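PDB 3TS3: capsid polyprotein VP90 from Turkey astrovirus 2, which forms the astrovirus capsid, the present chain being its projection (spike) domain, which stands out from a shell that probably assembles with icosahedral symmetry. Local coordinates for residues Ile54-Tyr59 with Gly66-Leu71; Asp72-Trp77 with Asn150-Ala155; Gln12-Phe17 with Lys106-Asp111; Lys110-Pro115 with Gly140-Ser145. One frame throughout, in Å; residues are numbered along the deposited sequence.

Contact 1: residues Ile54-Tyr59 with Gly66-Leu71. Unlike the reference sequence in segment 54-59: Ile54 (reference Thr). Unlike the reference sequence in segment 66-71: Leu68 (reference Ser).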
loop_
_atom_site.group_PDB
_atom_site.type_symbol
_atom_site.label_atom_id
_atom_site.label_comp_id
_atom_site.label_asym_id
_atom_site.label_seq_id
_atom_site.Cartn_x
_atom_site.Cartn_y
_atom_site.Cartn_z
ATOM N N ILE C 54 0.562 0.631 -29.037
ATOM C CA ILE C 54 1.331 1.819 -28.695
ATOM C C ILE C 54 0.443 2.778 -27.922
ATOM O O ILE C 54 0.142 3.870 -28.369
ATOM C CB ILE C 54 1.875 2.509 -29.961
ATOM C CG1 ILE C 54 2.525 1.472 -30.875
ATOM C CG2 ILE C 54 2.880 3.595 -29.598
ATOM C CD1 ILE C 54 3.006 2.045 -32.158
ATOM N N PRO C 55 0.034 2.350 -26.739
ATOM C CA PRO C 55 -0.801 3.193 -25.885
ATOM C C PRO C 55 -0.042 4.394 -25.314
ATOM O O PRO C 55 1.153 4.312 -25.066
ATOM C CB PRO C 55 -1.210 2.238 -24.759
ATOM C CG PRO C 55 -0.083 1.268 -24.677
ATOM C CD PRO C 55 0.332 1.052 -26.113
ATOM N N SER C 56 -0.753 5.497 -25.115
ATOM C CA SER C 56 -0.181 6.688 -24.509
ATOM C C SER C 56 -1.228 7.451 -23.725
ATOM O O SER C 56 -2.417 7.276 -23.941
ATOM C CB SER C 56 0.402 7.619 -25.574
ATOM O OG SER C 56 -0.625 8.329 -26.239
ATOM N N ILE C 57 -0.761 8.313 -22.832
ATOM C CA ILE C 57 -1.626 9.244 -22.144
ATOM C C ILE C 57 -1.179 10.640 -22.581
ATOM O O ILE C 57 -0.026 10.995 -22.432
ATOM C CB ILE C 57 -1.478 9.122 -20.620
ATOM C CG1 ILE C 57 -1.969 7.751 -20.131
ATOM C CG2 ILE C 57 -2.247 10.239 -19.922
ATOM C CD1 ILE C 57 -3.410 7.440 -20.469
ATOM N N GLY C 58 -2.102 11.419 -23.127
ATOM C CA GLY C 58 -1.783 12.749 -23.599
ATOM C C GLY C 58 -2.060 13.864 -22.613
ATOM O O GLY C 58 -3.003 13.801 -21.838
ATOM N N TYR C 59 -1.232 14.898 -22.663
ATOM C CA TYR C 59 -1.426 16.056 -21.811
ATOM C C TYR C 59 -0.990 17.348 -22.492
ATOM O O TYR C 59 -0.298 17.315 -23.499
ATOM C CB TYR C 59 -0.750 15.873 -20.449
ATOM C CG TYR C 59 0.755 15.706 -20.461
ATOM C CD1 TYR C 59 1.584 16.783 -20.220
ATOM C CD2 TYR C 59 1.339 14.472 -20.677
ATOM C CE1 TYR C 59 2.949 16.641 -20.199
ATOM C CE2 TYR C 59 2.707 14.318 -20.659
ATOM C CZ TYR C 59 3.509 15.407 -20.422
ATOM O OH TYR C 59 4.877 15.267 -20.406
ATOM N N GLY C 66 0.094 19.773 -27.557
ATOM C CA GLY C 66 0.076 18.717 -26.568
ATOM C C GLY C 66 1.241 17.766 -26.711
ATOM O O GLY C 66 1.985 17.818 -27.678
ATOM N N THR C 67 1.372 16.885 -25.733
ATOM C CA THR C 67 2.427 15.889 -25.707
ATOM C C THR C 67 1.890 14.631 -25.022
ATOM O O THR C 67 0.694 14.515 -24.821
ATOM C CB THR C 67 3.733 16.401 -25.087
ATOM O OG1 THR C 67 4.736 15.385 -25.204
ATOM C CG2 THR C 67 3.538 16.783 -23.633
ATOM N N LEU C 68 2.755 13.676 -24.717
ATOM C CA LEU C 68 2.274 12.423 -24.149
ATOM C C LEU C 68 3.344 11.673 -23.367
ATOM O O LEU C 68 4.525 11.974 -23.471
ATOM C CB LEU C 68 1.763 11.520 -25.267
ATOM C CG LEU C 68 2.833 11.102 -26.283
ATOM C CD1 LEU C 68 3.708 9.982 -25.740
ATOM C CD2 LEU C 68 2.215 10.675 -27.592
ATOM N N PHE C 69 2.903 10.688 -22.591
ATOM C CA PHE C 69 3.791 9.694 -22.017
ATOM C C PHE C 69 3.323 8.301 -22.442
ATOM O O PHE C 69 2.143 8.007 -22.406
ATOM C CB PHE C 69 4.057 9.860 -20.502
ATOM C CG PHE C 69 2.847 9.733 -19.597
ATOM C CD1 PHE C 69 2.492 8.512 -19.057
ATOM C CD2 PHE C 69 2.145 10.852 -19.197
ATOM C CE1 PHE C 69 1.421 8.403 -18.189
ATOM C CE2 PHE C 69 1.075 10.750 -18.325
ATOM C CZ PHE C 69 0.714 9.523 -17.821
ATOM N N LEU C 70 4.254 7.482 -22.916
ATOM C CA LEU C 70 3.942 6.144 -23.397
ATOM C C LEU C 70 3.659 5.137 -22.292
ATOM O O LEU C 70 4.201 5.236 -21.212
ATOM C CB LEU C 70 5.071 5.621 -24.287
ATOM C CG LEU C 70 5.407 6.420 -25.542
ATOM C CD1 LEU C 70 6.722 5.933 -26.106
ATOM C CD2 LEU C 70 4.305 6.281 -26.572
ATOM N N LEU C 71 2.829 4.150 -22.598
ATOM C CA LEU C 71 2.511 3.062 -21.679
ATOM C C LEU C 71 2.913 1.748 -22.330
ATOM O O LEU C 71 3.158 1.700 -23.519
ATOM C CB LEU C 71 1.018 3.013 -21.361
ATOM C CG LEU C 71 0.350 4.206 -20.689
ATOM C CD1 LEU C 71 -1.105 3.856 -20.432
ATOM C CD2 LEU C 71 1.037 4.596 -19.403
HETATM O O HOH W 1 3.338 2.810 -26.039
HETATM O O HOH W 2 6.024 13.105 -21.325
#
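Phe69 and Ile57 lie side by side on one face of a two-stranded antiparallel hairpin: CB of Ile57 sits over the Phe69 ring, 3.8 Å from its centroid. CG2 of the same isoleucine touches CZ and CE2 of that ring. The next pair along repeats the theme with the roles exchanged, Thr67 CG2 resting on the Tyr59 ring 3.7 Å from its centroid. With CG of Tyr59 wedged between its own backbone N and carbonyl carbon (chi1 62°), the ring swings across to the partner strand, where its CE2 meets the edge of the Phe69 ring at CD2, 3.8 Å away; the two aromatic side chains cross at about a right angle. In the backbone, Ile57 and Phe69 form a hydrogen-bonded pair, Phe69 N to Ile57 O being 2.9 Å, as do Tyr59 and Thr67. A water joins Tyr59 OH to Leu68 O. On the other face Ser56 OG bonds to Asn126 N, outside the hairpin, while the Ile57 and Phe69 face is laid on strands 142-148 and 153-159. The chemistry thus implies a hairpin held by paired amides, with its apolar face packed on the larger sheet.

Contact 2: residues Asp72-Trp77 with Asn150-Ala155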
loop_
_atom_site.group_PDB
_atom_site.type_symbol
_atom_site.label_atom_id
_atom_site.label_comp_id
_atom_site.label_asym_id
_atom_site.label_seq_id
_atom_site.Cartn_x
_atom_site.Cartn_y
_atom_site.Cartn_z
ATOM N N ASP C 72 2.995 0.690 -21.539
ATOM C CA ASP C 72 3.313 -0.629 -22.072
ATOM C C ASP C 72 2.151 -1.185 -22.888
ATOM O O ASP C 72 1.001 -1.000 -22.529
ATOM C CB ASP C 72 3.642 -1.603 -20.940
ATOM C CG ASP C 72 4.911 -1.237 -20.205
ATOM O OD1 ASP C 72 5.989 -1.258 -20.819
ATOM O OD2 ASP C 72 4.834 -0.935 -19.007
ATOM N N ALA C 73 2.463 -1.882 -23.972
ATOM C CA ALA C 73 1.428 -2.541 -24.757
ATOM C C ALA C 73 0.755 -3.568 -23.862
ATOM O O ALA C 73 1.418 -4.226 -23.078
ATOM C CB ALA C 73 2.048 -3.238 -25.964
ATOM N N ALA C 74 -0.567 -3.682 -23.968
ATOM C CA ALA C 74 -1.327 -4.608 -23.136
ATOM C C ALA C 74 -2.694 -4.942 -23.724
ATOM O O ALA C 74 -3.179 -4.239 -24.589
ATOM C CB ALA C 74 -1.490 -4.041 -21.737
ATOM N N SER C 75 -3.297 -6.023 -23.245
ATOM C CA SER C 75 -4.646 -6.412 -23.654
ATOM C C SER C 75 -5.707 -6.208 -22.567
ATOM O O SER C 75 -6.889 -6.314 -22.836
ATOM C CB SER C 75 -4.670 -7.872 -24.117
ATOM O OG SER C 75 -3.958 -8.055 -25.329
ATOM N N TRP C 76 -5.279 -5.959 -21.335
ATOM C CA TRP C 76 -6.215 -5.784 -20.229
ATOM C C TRP C 76 -6.058 -4.406 -19.582
ATOM O O TRP C 76 -5.034 -4.084 -19.012
ATOM C CB TRP C 76 -6.045 -6.913 -19.210
ATOM C CG TRP C 76 -6.337 -8.275 -19.793
ATOM C CD1 TRP C 76 -5.436 -9.152 -20.323
ATOM C CD2 TRP C 76 -7.619 -8.902 -19.910
ATOM N NE1 TRP C 76 -6.077 -10.280 -20.764
ATOM C CE2 TRP C 76 -7.416 -10.157 -20.510
ATOM C CE3 TRP C 76 -8.919 -8.528 -19.558
ATOM C CZ2 TRP C 76 -8.458 -11.029 -20.773
ATOM C CZ3 TRP C 76 -9.952 -9.403 -19.818
ATOM C CH2 TRP C 76 -9.716 -10.639 -20.415
ATOM N N TRP C 77 -7.109 -3.612 -19.700
ATOM C CA TRP C 77 -7.109 -2.226 -19.281
ATOM C C TRP C 77 -8.084 -2.032 -18.139
ATOM O O TRP C 77 -9.178 -2.548 -18.164
ATOM C CB TRP C 77 -7.425 -1.338 -20.486
ATOM C CG TRP C 77 -6.374 -1.518 -21.524
ATOM C CD1 TRP C 77 -6.410 -2.361 -22.593
ATOM C CD2 TRP C 77 -5.090 -0.891 -21.549
ATOM N NE1 TRP C 77 -5.236 -2.274 -23.301
ATOM C CE2 TRP C 77 -4.410 -1.375 -22.679
ATOM C CE3 TRP C 77 -4.458 0.049 -20.737
ATOM C CZ2 TRP C 77 -3.124 -0.961 -23.002
ATOM C CZ3 TRP C 77 -3.196 0.460 -21.062
ATOM C CH2 TRP C 77 -2.541 -0.037 -22.186
ATOM N N ASN C 150 6.847 -2.369 -10.075
ATOM C CA ASN C 150 7.583 -3.065 -11.128
ATOM C C ASN C 150 8.014 -2.125 -12.239
ATOM O O ASN C 150 8.602 -2.558 -13.216
ATOM C CB ASN C 150 6.746 -4.186 -11.740
ATOM C CG ASN C 150 6.477 -5.306 -10.776
ATOM O OD1 ASN C 150 7.309 -5.641 -9.952
ATOM N ND2 ASN C 150 5.298 -5.892 -10.886
ATOM N N GLY C 151 7.727 -0.838 -12.087
ATOM C CA GLY C 151 8.026 0.113 -13.142
ATOM C C GLY C 151 7.066 0.092 -14.324
ATOM O O GLY C 151 7.426 0.468 -15.423
ATOM N N ARG C 152 5.834 -0.335 -14.083
ATOM C CA ARG C 152 4.825 -0.349 -15.133
ATOM C C ARG C 152 4.075 0.967 -15.052
ATOM O O ARG C 152 3.366 1.229 -14.090
ATOM C CB ARG C 152 3.859 -1.507 -14.920
ATOM C CG ARG C 152 2.952 -1.773 -16.104
ATOM C CD ARG C 152 1.986 -2.896 -15.813
ATOM N NE ARG C 152 1.277 -3.328 -17.013
ATOM C CZ ARG C 152 1.718 -4.248 -17.860
ATOM N NH1 ARG C 152 2.881 -4.852 -17.663
ATOM N NH2 ARG C 152 0.988 -4.556 -18.917
ATOM N N ARG C 153 4.255 1.787 -16.080
ATOM C CA ARG C 153 3.696 3.125 -16.130
ATOM C C ARG C 153 2.175 3.099 -16.131
ATOM O O ARG C 153 1.551 2.230 -16.728
ATOM C CB ARG C 153 4.204 3.869 -17.369
ATOM C CG ARG C 153 3.988 5.387 -17.362
ATOM C CD ARG C 153 5.268 6.064 -16.977
ATOM N NE ARG C 153 5.265 7.526 -17.004
ATOM C CZ ARG C 153 5.984 8.254 -17.848
ATOM N NH1 ARG C 153 6.726 7.664 -18.774
ATOM N NH2 ARG C 153 5.964 9.572 -17.763
ATOM N N ALA C 154 1.608 4.091 -15.451
ATOM C CA ALA C 154 0.171 4.217 -15.236
ATOM C C ALA C 154 -0.209 5.684 -15.067
ATOM O O ALA C 154 0.644 6.545 -15.040
ATOM C CB ALA C 154 -0.253 3.425 -14.014
ATOM N N ALA C 155 -1.501 5.955 -14.969
ATOM C CA ALA C 155 -1.956 7.317 -14.793
ATOM C C ALA C 155 -2.994 7.432 -13.698
ATOM O O ALA C 155 -3.849 6.581 -13.571
ATOM C CB ALA C 155 -2.525 7.851 -16.094
HETATM O O HOH W 3 2.524 0.674 -18.694
HETATM O O HOH W 4 6.371 1.077 -17.955
HETATM O O HOH W 5 1.341 -6.293 -21.161
#
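This is a largely water-mediated surface contact, in which Asp72, just after the hairpin strand 67-70, faces Arg152, just before strand 153-159. The charges probably attract without a salt bridge: Asp72 OD2 is 4.6 Å from Arg152 NH1 and well out of the guanidinium plane, where none of its hydrogens is directed at the oxygen. The carboxylate instead lies against the aliphatic part of the arginine, with OD2 3.6 Å from Arg152 CG, and its plane is turned 41° from that of the guanidinium. Two waters grip OD2. One, 2.8 Å from OD2, also gives a hydrogen to Arg153 O and accepts one from Asp72 N; the other, 2.7 Å from OD2, bonds to Gly151 O and Arg153 N. The arginine chain runs out extended from CG to NE, bringing NH2 within 3.8 Å of Ala74 CB, at the guanidinium edge. A third water, in the guanidinium plane, connects NH2 to Ala73 O, and Ser170 OG takes a further hydrogen bond from NH2. Strand 164-171, which carries Ser170, pairs with both 76-81 and 153-159 and so lies between them, while Arg153 reaches the other way, to Ser145 on strand 142-148 and to the ring of Trp190.

Contact 3: residues Gln12-Phe17 with Lys106-Asp111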
loop_
_atom_site.group_PDB
_atom_site.type_symbol
_atom_site.label_atom_id
_atom_site.label_comp_id
_atom_site.label_asym_id
_atom_site.label_seq_id
_atom_site.Cartn_x
_atom_site.Cartn_y
_atom_site.Cartn_z
ATOM N N GLN C 12 -9.501 18.513 6.352
ATOM C CA GLN C 12 -8.493 19.261 7.068
ATOM C C GLN C 12 -7.624 20.004 6.067
ATOM O O GLN C 12 -7.360 19.502 4.996
ATOM C CB GLN C 12 -7.606 18.309 7.873
ATOM C CG GLN C 12 -6.520 19.013 8.638
ATOM C CD GLN C 12 -5.360 18.109 8.991
ATOM O OE1 GLN C 12 -5.520 17.116 9.682
ATOM N NE2 GLN C 12 -4.179 18.476 8.533
ATOM N N TYR C 13 -7.177 21.196 6.430
ATOM C CA TYR C 13 -6.249 21.925 5.580
ATOM C C TYR C 13 -4.917 21.186 5.558
ATOM O O TYR C 13 -4.395 20.805 6.596
ATOM C CB TYR C 13 -6.041 23.357 6.123
ATOM C CG TYR C 13 -4.855 24.138 5.562
ATOM C CD1 TYR C 13 -4.914 24.736 4.312
ATOM C CD2 TYR C 13 -3.695 24.307 6.309
ATOM C CE1 TYR C 13 -3.836 25.459 3.815
ATOM C CE2 TYR C 13 -2.616 25.025 5.813
ATOM C CZ TYR C 13 -2.697 25.596 4.568
ATOM O OH TYR C 13 -1.626 26.309 4.079
ATOM N N THR C 14 -4.374 20.989 4.365
ATOM C CA THR C 14 -3.013 20.495 4.216
ATOM C C THR C 14 -2.330 21.550 3.354
ATOM O O THR C 14 -2.917 22.022 2.404
ATOM C CB THR C 14 -2.937 19.100 3.589
ATOM O OG1 THR C 14 -3.592 19.098 2.320
ATOM C CG2 THR C 14 -3.600 18.074 4.494
ATOM N N PRO C 15 -1.118 21.948 3.721
ATOM C CA PRO C 15 -0.436 23.079 3.071
ATOM C C PRO C 15 -0.035 22.939 1.596
ATOM O O PRO C 15 -0.094 23.912 0.859
ATOM C CB PRO C 15 0.781 23.315 3.961
ATOM C CG PRO C 15 1.057 22.014 4.583
ATOM C CD PRO C 15 -0.263 21.307 4.733
ATOM N N TYR C 16 0.396 21.750 1.200
ATOM C CA TYR C 16 0.869 21.508 -0.159
ATOM C C TYR C 16 0.530 20.088 -0.571
ATOM O O TYR C 16 0.132 19.290 0.252
ATOM C CB TYR C 16 2.383 21.747 -0.271
ATOM C CG TYR C 16 2.792 23.141 0.137
ATOM C CD1 TYR C 16 3.329 23.379 1.384
ATOM C CD2 TYR C 16 2.602 24.219 -0.712
ATOM C CE1 TYR C 16 3.688 24.638 1.770
ATOM C CE2 TYR C 16 2.964 25.487 -0.329
ATOM C CZ TYR C 16 3.500 25.687 0.915
ATOM O OH TYR C 16 3.861 26.945 1.335
ATOM N N PHE C 17 0.720 19.778 -1.848
ATOM C CA PHE C 17 0.409 18.447 -2.341
ATOM C C PHE C 17 1.273 17.458 -1.548
ATOM O O PHE C 17 0.765 16.468 -1.030
ATOM C CB PHE C 17 0.752 18.392 -3.840
ATOM C CG PHE C 17 0.205 17.188 -4.571
ATOM C CD1 PHE C 17 0.654 15.924 -4.286
ATOM C CD2 PHE C 17 -0.723 17.347 -5.577
ATOM C CE1 PHE C 17 0.169 14.840 -4.971
ATOM C CE2 PHE C 17 -1.213 16.265 -6.267
ATOM C CZ PHE C 17 -0.769 15.009 -5.964
ATOM N N LYS C 106 -8.037 17.186 -2.663
ATOM C CA LYS C 106 -8.855 18.014 -3.549
ATOM C C LYS C 106 -8.362 19.453 -3.484
ATOM O O LYS C 106 -8.543 20.222 -4.407
ATOM C CB LYS C 106 -10.340 17.946 -3.186
ATOM C CG LYS C 106 -11.011 16.640 -3.546
ATOM C CD LYS C 106 -12.506 16.667 -3.245
ATOM C CE LYS C 106 -13.148 15.336 -3.613
ATOM N NZ LYS C 106 -14.607 15.303 -3.311
ATOM N N GLN C 107 -7.741 19.801 -2.372
ATOM C CA GLN C 107 -7.193 21.136 -2.190
ATOM C C GLN C 107 -6.051 21.424 -3.155
ATOM O O GLN C 107 -5.723 22.571 -3.413
ATOM C CB GLN C 107 -6.710 21.333 -0.760
ATOM C CG GLN C 107 -7.802 21.278 0.266
ATOM C CD GLN C 107 -7.272 21.062 1.670
ATOM O OE1 GLN C 107 -6.285 21.668 2.075
ATOM N NE2 GLN C 107 -7.939 20.202 2.417
ATOM N N HIS C 108 -5.408 20.369 -3.626
ATOM C CA HIS C 108 -4.211 20.513 -4.443
ATOM C C HIS C 108 -4.244 19.875 -5.829
ATOM O O HIS C 108 -3.338 20.086 -6.622
ATOM C CB HIS C 108 -3.034 19.930 -3.662
ATOM C CG HIS C 108 -3.013 20.352 -2.228
ATOM N ND1 HIS C 108 -2.619 21.610 -1.831
ATOM C CD2 HIS C 108 -3.369 19.694 -1.101
ATOM C CE1 HIS C 108 -2.725 21.704 -0.517
ATOM N NE2 HIS C 108 -3.179 20.556 -0.052
ATOM N N ILE C 109 -5.267 19.081 -6.099
ATOM C CA ILE C 109 -5.324 18.282 -7.317
ATOM C C ILE C 109 -5.363 19.127 -8.587
ATOM O O ILE C 109 -4.915 18.691 -9.630
ATOM C CB ILE C 109 -6.431 17.196 -7.261
ATOM C CG1 ILE C 109 -6.227 16.152 -8.359
ATOM C CG2 ILE C 109 -7.821 17.811 -7.311
ATOM C CD1 ILE C 109 -4.942 15.376 -8.245
ATOM N N LYS C 110 -5.886 20.337 -8.469
ATOM C CA LYS C 110 -5.975 21.244 -9.602
ATOM C C LYS C 110 -4.873 22.299 -9.587
ATOM O O LYS C 110 -4.986 23.319 -10.245
ATOM C CB LYS C 110 -7.356 21.895 -9.684
ATOM C CG LYS C 110 -8.486 20.904 -9.860
ATOM C CD LYS C 110 -9.794 21.636 -10.040
ATOM C CE LYS C 110 -10.974 20.708 -9.928
ATOM N NZ LYS C 110 -12.258 21.471 -10.051
ATOM N N ASP C 111 -3.813 22.045 -8.828
ATOM C CA ASP C 111 -2.680 22.954 -8.782
ATOM C C ASP C 111 -1.726 22.603 -9.911
ATOM O O ASP C 111 -0.752 21.899 -9.716
ATOM C CB ASP C 111 -1.949 22.863 -7.447
ATOM C CG ASP C 111 -0.833 23.865 -7.346
ATOM O OD1 ASP C 111 -0.702 24.664 -8.290
ATOM O OD2 ASP C 111 -0.090 23.842 -6.351
HETATM O O HOH W 6 1.033 21.916 -3.760
#
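Two irregular loops meet here, one before strand 34-37 and the other between helix 102-105 and strand 117-119, joined by hydrogen bonds from side chains of 106-111 to backbone and side-chain atoms of 12-17. The Gln107 amide uses both of its ends. Its NE2 gives a hydrogen to Gln12 O at 2.7 Å, in the amide plane and nearly straight (170°), while OE1 receives Thr14 N at 3.1 Å. Extended beyond CG, the glutamine side chain reaches across to the backbone on both sides of Tyr13. His108 follows, at the first position of a type I turn that ends at Asp111. Its NE2 donates to Thr14 OG1 at 2.8 Å, close to the ring plane, and makes a weak bond to Thr14 O as well. Thr14 OG1 is tucked between its own N and carbonyl carbon (chi1 57°), which brings the hydroxyl to NE2; the backbone brings Thr14 O to the ring edge too. Gln100 OE1 is a further partner of this hydroxyl. The Tyr16-Phe17 peptide lies over one face of the imidazole, with Tyr16 C 3.6 Å above its centre, and Gln107 CB covers the opposite face. The side chains of Phe17 and His108 lie antiparallel alongside each other, Phe17 CD2 reaching 4.0 Å from His108 CB. Gln12 OE1 bonds to the backbone N of Tyr3 and Leu4 of the second subunit, so this segment also lies at the interface between subunits. The bond to OG1, with the weak one to Thr14 O, is consistent with an imidazole that carries a proton on NE2, its rotation fixed by bonds at the edge and packing on both faces.

Contact 4: residues Lys110-Pro115 with Gly140-Ser145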
loop_
_atom_site.group_PDB
_atom_site.type_symbol
_atom_site.label_atom_id
_atom_site.label_comp_id
_atom_site.label_asym_id
_atom_site.label_seq_id
_atom_site.Cartn_x
_atom_site.Cartn_y
_atom_site.Cartn_z
ATOM N N LYS C 110 -5.886 20.337 -8.469
ATOM C CA LYS C 110 -5.975 21.244 -9.602
ATOM C C LYS C 110 -4.873 22.299 -9.587
ATOM O O LYS C 110 -4.986 23.319 -10.245
ATOM C CB LYS C 110 -7.356 21.895 -9.684
ATOM C CG LYS C 110 -8.486 20.904 -9.860
ATOM C CD LYS C 110 -9.794 21.636 -10.040
ATOM C CE LYS C 110 -10.974 20.708 -9.928
ATOM N NZ LYS C 110 -12.258 21.471 -10.051
ATOM N N ASP C 111 -3.813 22.045 -8.828
ATOM C CA ASP C 111 -2.680 22.954 -8.782
ATOM C C ASP C 111 -1.726 22.603 -9.911
ATOM O O ASP C 111 -0.752 21.899 -9.716
ATOM C CB ASP C 111 -1.949 22.863 -7.447
ATOM C CG ASP C 111 -0.833 23.865 -7.346
ATOM O OD1 ASP C 111 -0.702 24.664 -8.290
ATOM O OD2 ASP C 111 -0.090 23.842 -6.351
ATOM N N TYR C 112 -2.029 23.138 -11.084
ATOM C CA TYR C 112 -1.311 22.848 -12.319
ATOM C C TYR C 112 0.125 23.338 -12.308
ATOM O O TYR C 112 0.929 22.935 -13.130
ATOM C CB TYR C 112 -2.097 23.336 -13.534
ATOM C CG TYR C 112 -3.421 22.613 -13.678
ATOM C CD1 TYR C 112 -3.466 21.284 -14.053
ATOM C CD2 TYR C 112 -4.620 23.256 -13.420
ATOM C CE1 TYR C 112 -4.658 20.623 -14.173
ATOM C CE2 TYR C 112 -5.815 22.604 -13.542
ATOM C CZ TYR C 112 -5.832 21.287 -13.915
ATOM O OH TYR C 112 -7.030 20.634 -14.034
ATOM N N THR C 113 0.441 24.209 -11.368
ATOM C CA THR C 113 1.817 24.639 -11.179
ATOM C C THR C 113 2.720 23.510 -10.650
ATOM O O THR C 113 3.916 23.525 -10.874
ATOM C CB THR C 113 1.937 25.940 -10.371
ATOM O OG1 THR C 113 1.691 25.675 -8.994
ATOM C CG2 THR C 113 0.940 26.960 -10.882
ATOM N N GLU C 114 2.146 22.526 -9.960
ATOM C CA GLU C 114 2.948 21.391 -9.509
ATOM C C GLU C 114 3.416 20.616 -10.731
ATOM O O GLU C 114 2.624 20.300 -11.601
ATOM C CB GLU C 114 2.126 20.454 -8.616
ATOM C CG GLU C 114 1.917 20.926 -7.202
ATOM C CD GLU C 114 3.176 20.880 -6.355
ATOM O OE1 GLU C 114 4.195 20.314 -6.797
ATOM O OE2 GLU C 114 3.116 21.406 -5.235
ATOM N N PRO C 115 4.689 20.256 -10.763
ATOM C CA PRO C 115 5.252 19.559 -11.919
ATOM C C PRO C 115 4.551 18.229 -12.182
ATOM O O PRO C 115 4.376 17.853 -13.326
ATOM C CB PRO C 115 6.702 19.342 -11.508
ATOM C CG PRO C 115 7.002 20.523 -10.651
ATOM C CD PRO C 115 5.743 20.784 -9.880
ATOM N N GLY C 140 -8.455 18.836 -19.929
ATOM C CA GLY C 140 -8.022 19.649 -18.816
ATOM C C GLY C 140 -8.133 19.003 -17.445
ATOM O O GLY C 140 -7.665 19.572 -16.483
ATOM N N ASP C 141 -8.722 17.814 -17.360
ATOM C CA ASP C 141 -8.808 17.124 -16.073
ATOM C C ASP C 141 -7.400 16.813 -15.606
ATOM O O ASP C 141 -6.547 16.505 -16.410
ATOM C CB ASP C 141 -9.589 15.814 -16.199
ATOM C CG ASP C 141 -11.092 16.016 -16.135
ATOM O OD1 ASP C 141 -11.532 17.131 -15.826
ATOM O OD2 ASP C 141 -11.816 15.047 -16.393
ATOM N N PRO C 142 -7.159 16.869 -14.304
ATOM C CA PRO C 142 -5.810 16.592 -13.821
ATOM C C PRO C 142 -5.372 15.176 -14.172
ATOM O O PRO C 142 -6.158 14.255 -14.064
ATOM C CB PRO C 142 -5.957 16.723 -12.308
ATOM C CG PRO C 142 -7.030 17.753 -12.127
ATOM C CD PRO C 142 -7.990 17.532 -13.280
ATOM N N VAL C 143 -4.129 15.033 -14.613
ATOM C CA VAL C 143 -3.541 13.728 -14.847
ATOM C C VAL C 143 -2.141 13.672 -14.244
ATOM O O VAL C 143 -1.399 14.641 -14.297
ATOM C CB VAL C 143 -3.542 13.324 -16.340
ATOM C CG1 VAL C 143 -2.757 14.300 -17.188
ATOM C CG2 VAL C 143 -3.012 11.914 -16.506
ATOM N N ILE C 144 -1.814 12.542 -13.633
ATOM C CA ILE C 144 -0.508 12.377 -13.016
ATOM C C ILE C 144 0.169 11.094 -13.479
ATOM O O ILE C 144 -0.416 10.031 -13.425
ATOM C CB ILE C 144 -0.610 12.369 -11.477
ATOM C CG1 ILE C 144 -1.187 13.693 -10.969
ATOM C CG2 ILE C 144 0.750 12.093 -10.846
ATOM C CD1 ILE C 144 -1.598 13.662 -9.506
ATOM N N SER C 145 1.417 11.212 -13.912
ATOM C CA SER C 145 2.224 10.065 -14.304
ATOM C C SER C 145 2.666 9.297 -13.061
ATOM O O SER C 145 3.241 9.871 -12.160
ATOM C CB SER C 145 3.443 10.579 -15.070
ATOM O OG SER C 145 4.454 9.608 -15.171
#
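Tyr112 meets Gly140 and Pro142 where the backbone of 110-115 bends twice, through an inverse gamma turn centred on Asp111 and then a type I beta turn from Asp111 to Glu114, beside the start of strand 142-148. In fold terms, a turn-rich connection leading toward strand 117-119 packs on the beginning of a strand of the large antiparallel sheet, and 117-119 is itself a neighbour of 142-148 in that sheet. The beta turn is closed by Glu114 N bonding to Asp111 O at 3.0 Å. The Asp111 carboxylate also binds Thr113 in the turn: OD1 takes the hydroxyl hydrogen of Thr113 at 2.7 Å from OG1, on its syn side, and receives a weak bond from Thr113 N. Held beside its own backbone N (chi1 -63°), CG of Tyr112 directs the phenol toward the other segment. Pro142 approaches the ring obliquely, its CG 4.1 Å from Tyr112 CZ. Lys110, whose chain is extended beyond CG, brings CG to 4.1 Å from the same proline atom, so Pro142 CG is touched by two residues of 110-115. Lys119 makes a cation-pi contact with the Tyr112 ring, Tyr158 and Ile117 also pack on Pro142, and the Asp141 carboxylate is held by Thr160 OG1 and Ala138 N. At the far end of the phenol, Tyr112 OH donates a weak hydrogen bond to Gly140 O at 2.7 Å and lies 3.3 Å from Pro142 CD.

In the fold
Contact 1, the hairpin, closes before contact 2 opens, and their centres lie 12 Å apart, with Phe69 and Leu71 touching Arg153. Contact 4 is nested in the loop that contact 2 closes; the two reach neighbouring strands, 142-148 and 153-159, of the large antiparallel sheet, where Ala155 packs on Val143. Contact 3 shares Lys110 and Asp111 with contact 4, their centres about 12 Å apart, but lies about 28 Å from contact 2, centre to centre, on the opposite side of the chain's centre. The hairpin and the loops of contacts 3 and 4 thus pack on this sheet, while contact 3 extends the arrangement to the second subunit of the spike.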